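Local coordinates for Melibiose/raffinose/stachyose-binding protein MelE (Bacillus subtilis subsp. subtilis str. 168, PDB 4R6H) that binds melibiose, raffinose and stachyose as the solute-binding component of the ABC transporter that imports these sugars, at residues T268-T273 against V287-T292; A141-A146 against E371-R376. All blocks are in the same frame, centred on the assembly; numbering follows the deposited sequence.

Contact 1: residues T268-T273 against V287-T292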
loop_
_atom_site.group_PDB
_atom_site.type_symbol
_atom_site.label_atom_id
_atom_site.label_comp_id
_atom_site.label_asym_id
_atom_site.label_seq_id
_atom_site.Cartn_x
_atom_site.Cartn_y
_atom_site.Cartn_z
ATOM N N THR A 268 3.371 3.006 15.062
ATOM C CA THR A 268 2.414 2.036 14.515
ATOM C C THR A 268 2.673 1.918 13.031
ATOM O O THR A 268 3.298 2.793 12.458
ATOM C CB THR A 268 0.946 2.390 14.866
ATOM O OG1 THR A 268 0.113 1.259 14.640
ATOM C CG2 THR A 268 0.423 3.571 14.052
ATOM N N MET A 269 2.240 0.827 12.403
ATOM C CA MET A 269 2.391 0.709 10.957
ATOM C C MET A 269 1.527 1.715 10.262
ATOM O O MET A 269 0.452 2.096 10.737
ATOM C CB MET A 269 2.005 -0.684 10.476
ATOM C CG MET A 269 2.762 -1.869 11.048
ATOM S SD MET A 269 4.495 -2.125 10.712
ATOM C CE MET A 269 4.522 -2.163 8.894
ATOM N N GLN A 270 2.032 2.209 9.129
ATOM C CA GLN A 270 1.350 3.327 8.516
ATOM C C GLN A 270 -0.012 2.949 7.975
ATOM O O GLN A 270 -0.152 1.945 7.275
ATOM C CB GLN A 270 2.216 3.811 7.411
ATOM C CG GLN A 270 1.917 5.206 7.010
ATOM C CD GLN A 270 2.984 5.653 6.085
ATOM O OE1 GLN A 270 4.169 5.386 6.337
ATOM N NE2 GLN A 270 2.607 6.359 5.047
ATOM N N GLY A 271 -1.011 3.762 8.302
ATOM C CA GLY A 271 -2.361 3.590 7.761
ATOM C C GLY A 271 -2.740 4.623 6.701
ATOM O O GLY A 271 -3.623 4.381 5.866
ATOM N N GLY A 272 -2.084 5.785 6.739
ATOM C CA GLY A 272 -2.236 6.785 5.685
ATOM C C GLY A 272 -2.883 8.098 6.110
ATOM O O GLY A 272 -2.551 9.120 5.539
ATOM N N THR A 273 -3.832 8.073 7.030
ATOM C CA THR A 273 -4.505 9.319 7.433
ATOM C C THR A 273 -4.384 9.578 8.923
ATOM O O THR A 273 -5.097 10.404 9.476
ATOM C CB THR A 273 -5.977 9.362 7.054
ATOM O OG1 THR A 273 -6.668 8.263 7.693
ATOM C CG2 THR A 273 -6.145 9.268 5.532
ATOM N N VAL A 287 2.000 13.681 14.322
ATOM C CA VAL A 287 2.334 12.335 13.819
ATOM C C VAL A 287 3.109 12.505 12.528
ATOM O O VAL A 287 2.683 13.213 11.615
ATOM C CB VAL A 287 1.071 11.488 13.561
ATOM C CG1 VAL A 287 1.444 10.118 12.990
ATOM C CG2 VAL A 287 0.271 11.361 14.859
ATOM N N GLY A 288 4.259 11.851 12.450
ATOM C CA GLY A 288 5.100 11.805 11.279
ATOM C C GLY A 288 5.178 10.408 10.702
ATOM O O GLY A 288 4.683 9.461 11.296
ATOM N N ILE A 289 5.802 10.311 9.536
ATOM C CA ILE A 289 6.120 9.000 8.949
ATOM C C ILE A 289 7.592 8.916 8.607
ATOM O O ILE A 289 8.246 9.927 8.320
ATOM C CB ILE A 289 5.232 8.644 7.710
ATOM C CG1 ILE A 289 5.311 9.744 6.645
ATOM C CG2 ILE A 289 3.808 8.416 8.150
ATOM C CD1 ILE A 289 4.755 9.398 5.292
ATOM N N ILE A 290 8.115 7.699 8.669
ATOM C CA ILE A 290 9.447 7.362 8.215
ATOM C C ILE A 290 9.358 6.131 7.328
ATOM O O ILE A 290 8.424 5.358 7.439
ATOM C CB ILE A 290 10.440 7.113 9.394
ATOM C CG1 ILE A 290 9.961 5.980 10.289
ATOM C CG2 ILE A 290 10.647 8.395 10.172
ATOM C CD1 ILE A 290 10.926 5.745 11.443
ATOM N N PRO A 291 10.374 5.946 6.458
ATOM C CA PRO A 291 10.404 4.770 5.611
ATOM C C PRO A 291 10.513 3.491 6.456
ATOM O O PRO A 291 10.877 3.531 7.644
ATOM C CB PRO A 291 11.691 4.950 4.792
ATOM C CG PRO A 291 12.168 6.313 5.006
ATOM C CD PRO A 291 11.474 6.876 6.193
ATOM N N THR A 292 10.234 2.372 5.830
ATOM C CA THR A 292 10.401 1.066 6.473
ATOM C C THR A 292 11.874 0.842 6.755
ATOM O O THR A 292 12.687 0.943 5.839
ATOM C CB THR A 292 9.875 -0.070 5.566
ATOM O OG1 THR A 292 8.479 0.137 5.303
ATOM C CG2 THR A 292 10.011 -1.417 6.235
#

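Contact 2: residues A141-A146 against E371-R376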
loop_
_atom_site.group_PDB
_atom_site.type_symbol
_atom_site.label_atom_id
_atom_site.label_comp_id
_atom_site.label_asym_id
_atom_site.label_seq_id
_atom_site.Cartn_x
_atom_site.Cartn_y
_atom_site.Cartn_z
ATOM N N ALA A 141 1.421 5.016 -3.297
ATOM C CA ALA A 141 1.527 4.661 -1.902
ATOM C C ALA A 141 2.990 4.614 -1.497
ATOM O O ALA A 141 3.827 4.083 -2.258
ATOM C CB ALA A 141 0.910 3.301 -1.630
ATOM N N LYS A 142 3.289 5.141 -0.306
ATOM C CA LYS A 142 4.641 5.123 0.242
ATOM C C LYS A 142 4.528 4.894 1.743
ATOM O O LYS A 142 4.338 5.842 2.512
ATOM C CB LYS A 142 5.431 6.384 -0.091
ATOM C CG LYS A 142 5.891 6.479 -1.541
ATOM C CD LYS A 142 6.846 7.636 -1.794
ATOM C CE LYS A 142 6.160 8.991 -1.859
ATOM N NZ LYS A 142 7.172 10.030 -2.244
ATOM N N ASP A 143 4.680 3.629 2.161
ATOM C CA ASP A 143 4.427 3.194 3.532
ATOM C C ASP A 143 5.722 2.846 4.257
ATOM O O ASP A 143 6.650 2.172 3.710
ATOM C CB ASP A 143 3.531 1.958 3.533
ATOM C CG ASP A 143 2.105 2.253 3.138
ATOM O OD1 ASP A 143 1.621 3.393 3.321
ATOM O OD2 ASP A 143 1.443 1.301 2.663
ATOM N N GLY A 144 5.762 3.299 5.515
ATOM C CA GLY A 144 6.780 2.923 6.466
ATOM C C GLY A 144 6.154 2.757 7.830
ATOM O O GLY A 144 5.235 1.922 8.025
ATOM N N LEU A 145 6.608 3.591 8.771
ATOM C CA LEU A 145 6.073 3.615 10.116
ATOM C C LEU A 145 5.556 5.015 10.444
ATOM O O LEU A 145 6.231 6.019 10.104
ATOM C CB LEU A 145 7.168 3.272 11.132
ATOM C CG LEU A 145 7.851 1.940 10.981
ATOM C CD1 LEU A 145 9.039 1.821 11.903
ATOM C CD2 LEU A 145 6.894 0.803 11.272
ATOM N N ALA A 146 4.436 5.073 11.132
ATOM C CA ALA A 146 3.927 6.314 11.697
ATOM C C ALA A 146 4.385 6.428 13.145
ATOM O O ALA A 146 4.531 5.429 13.848
ATOM C CB ALA A 146 2.429 6.364 11.627
ATOM N N GLU A 371 9.468 0.393 -3.236
ATOM C CA GLU A 371 9.309 -0.994 -3.616
ATOM C C GLU A 371 7.820 -1.358 -3.612
ATOM O O GLU A 371 7.070 -0.963 -2.698
ATOM C CB GLU A 371 10.037 -1.927 -2.636
ATOM C CG GLU A 371 11.516 -2.111 -2.984
ATOM C CD GLU A 371 11.677 -3.049 -4.166
ATOM O OE1 GLU A 371 10.969 -4.092 -4.251
ATOM O OE2 GLU A 371 12.488 -2.687 -5.038
ATOM N N PRO A 372 7.373 -2.147 -4.589
ATOM C CA PRO A 372 6.001 -2.609 -4.542
ATOM C C PRO A 372 5.718 -3.514 -3.360
ATOM O O PRO A 372 6.629 -4.174 -2.823
ATOM C CB PRO A 372 5.835 -3.389 -5.870
ATOM C CG PRO A 372 7.234 -3.811 -6.206
ATOM C CD PRO A 372 8.124 -2.708 -5.730
ATOM N N TYR A 373 4.467 -3.623 -2.952
ATOM C CA TYR A 373 4.133 -4.555 -1.883
ATOM C C TYR A 373 4.581 -5.970 -2.201
ATOM O O TYR A 373 4.309 -6.519 -3.271
ATOM C CB TYR A 373 2.639 -4.526 -1.541
ATOM C CG TYR A 373 2.361 -3.599 -0.387
ATOM C CD1 TYR A 373 2.574 -4.014 0.924
ATOM C CD2 TYR A 373 1.960 -2.300 -0.606
ATOM C CE1 TYR A 373 2.346 -3.171 1.980
ATOM C CE2 TYR A 373 1.731 -1.439 0.447
ATOM C CZ TYR A 373 1.922 -1.886 1.735
ATOM O OH TYR A 373 1.703 -1.050 2.796
ATOM N N PHE A 374 5.277 -6.567 -1.248
ATOM C CA PHE A 374 5.913 -7.874 -1.433
ATOM C C PHE A 374 4.900 -8.911 -1.914
ATOM O O PHE A 374 5.193 -9.713 -2.848
ATOM C CB PHE A 374 6.541 -8.300 -0.097
ATOM C CG PHE A 374 7.149 -9.665 -0.089
ATOM C CD1 PHE A 374 8.438 -9.838 -0.561
ATOM C CD2 PHE A 374 6.476 -10.728 0.454
ATOM C CE1 PHE A 374 9.047 -11.063 -0.512
ATOM C CE2 PHE A 374 7.088 -11.988 0.497
ATOM C CZ PHE A 374 8.366 -12.131 0.016
ATOM N N ASP A 375 3.733 -8.966 -1.285
ATOM C CA ASP A 375 2.819 -10.061 -1.590
ATOM C C ASP A 375 2.268 -9.982 -3.004
ATOM O O ASP A 375 1.987 -11.020 -3.622
ATOM C CB ASP A 375 1.673 -10.159 -0.572
ATOM C CG ASP A 375 0.644 -9.037 -0.714
ATOM O OD1 ASP A 375 0.997 -7.842 -0.607
ATOM O OD2 ASP A 375 -0.542 -9.357 -0.968
ATOM N N ARG A 376 2.120 -8.772 -3.511
ATOM C CA ARG A 376 1.564 -8.571 -4.837
ATOM C C ARG A 376 2.528 -8.971 -5.935
ATOM O O ARG A 376 2.116 -9.424 -6.995
ATOM C CB ARG A 376 1.034 -7.115 -4.965
ATOM C CG ARG A 376 -0.020 -6.814 -3.904
ATOM C CD ARG A 376 -0.819 -5.527 -4.152
ATOM N NE ARG A 376 -1.250 -4.926 -2.878
ATOM C CZ ARG A 376 -1.900 -3.765 -2.749
ATOM N NH1 ARG A 376 -2.245 -3.059 -3.815
ATOM N NH2 ARG A 376 -2.201 -3.299 -1.533
#

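Contact 1: residues T268-T273 against V287-T292
Gln270 lays the flat face of its side-chain amide against Ile289, and this one pairing carries nearly all of the contact. The gamma methyl CG2 of Ile289 sits almost straight above the amide carbon, with CD of Gln270 and CG2 of Ile289 3.5 Å apart. Toward the two ends of the amide, OE1 of Gln270 lies 3.7 Å from CB of Ile289, and NE2 of Gln270 lies 3.7 Å from CD1 of Ile289. The branched side chain therefore rests on one side of the amide plane, running over it at a slant. On the glutamine, chi1 of -159° swings CG far from the backbone N, and the chain beyond runs out extended toward the strand 287-291. Ile289 places CG1 in the wedge between its backbone N and carbonyl carbon (chi1 55°), which leaves CG2 to face the amide.

The polar atoms of Gln270 are held by the strand 141-148. OE1 accepts a hydrogen bond from Gly144 N, and NE2 gives a weak one to Lys142 O; both partners lie off the amide plane, on the side opposite Ile289. Trp303 touches both Gln270 and Ile289, and Tyr358 packs on Ile289 as well.

Further out, Thr268 bonds through its backbone to Ala146, while Gly288 and Ile290 bond to Tyr147 and Leu145. The strands 265-269 and 287-291 thus flank 141-148 on its two edges in a mixed sheet and do not pair with each other; Gln270, just past the end of 265-269, reaches across the middle strand. Its amide is buried with a hydrogen bond at OE1 and a weak one at NE2, so rotation about chi3 is probably restrained and a nonpolar neighbour on its face costs it no hydrogen bond.

Contact 2: residues A141-A146 against E371-R376
A chi1 of -71° sets CG of Asp143 on the far side of CB from its own carbonyl carbon, while chi1 of Tyr373, at -95°, is well away from a staggered value and sends the ring out toward the carboxylate. The two side chains meet at about a right angle. Tyr373 OH donates a hydrogen bond to Asp143 OD2, the oxygen lying at the ring's edge and in its plane; carboxylate and ring planes are turned 66° from each other. The separation of Tyr373 OH and Asp143 OD2, 2.4 Å, is very short, and since Tyr373 was modelled in two conformers the exact length is doubtful. OD2 of Asp143 also comes within 3.4 Å of CZ of Tyr373, whereas the backbones stay well apart, 9.5 Å between CA of Asp143 and CA of Tyr373.

The bond runs from a strand of the mixed sheet to the turn that follows another of its strands, 370-372, in this two-lobed solute-binding fold, captured in an open conformation. Strand 141-148 pairs antiparallel with 303-306, Asp143 bonding through its backbone to Ile304, and 370-372 runs parallel to 303-306 through a backbone bond of Glu371 with Trp303. Tyr373 follows that last strand as the N-cap residue of helix 374-378, and its side chain reaches back over Ile304 to the central strand, touching Asp199 of helix 192-206 as well. Asp199 OD1 in turn accepts a hydrogen bond from Asp375 N, tying the start of helix 374-378 to helix 192-206.

Contacts 1 and 2 have centres 11 Å apart and share the mixed sheet, with strand 141-148 as the common element. In chain order 141-146 comes first, then both segments of contact 1, and 371-376 last, so the distant pairing of contact 2 brackets the local one of contact 1. They also touch directly: Gln270 OE1 packs on Asp143 CA at 3.6 Å, linking the key residues of the two. Contact 1 is buried and contact 2 lies at the surface, near the centre of the chain. Both are side-chain links between elements whose strands are joined through 141-148 and, for 370-372, through 303-306; of the two, only contact 2 ties distant parts of the sequence together.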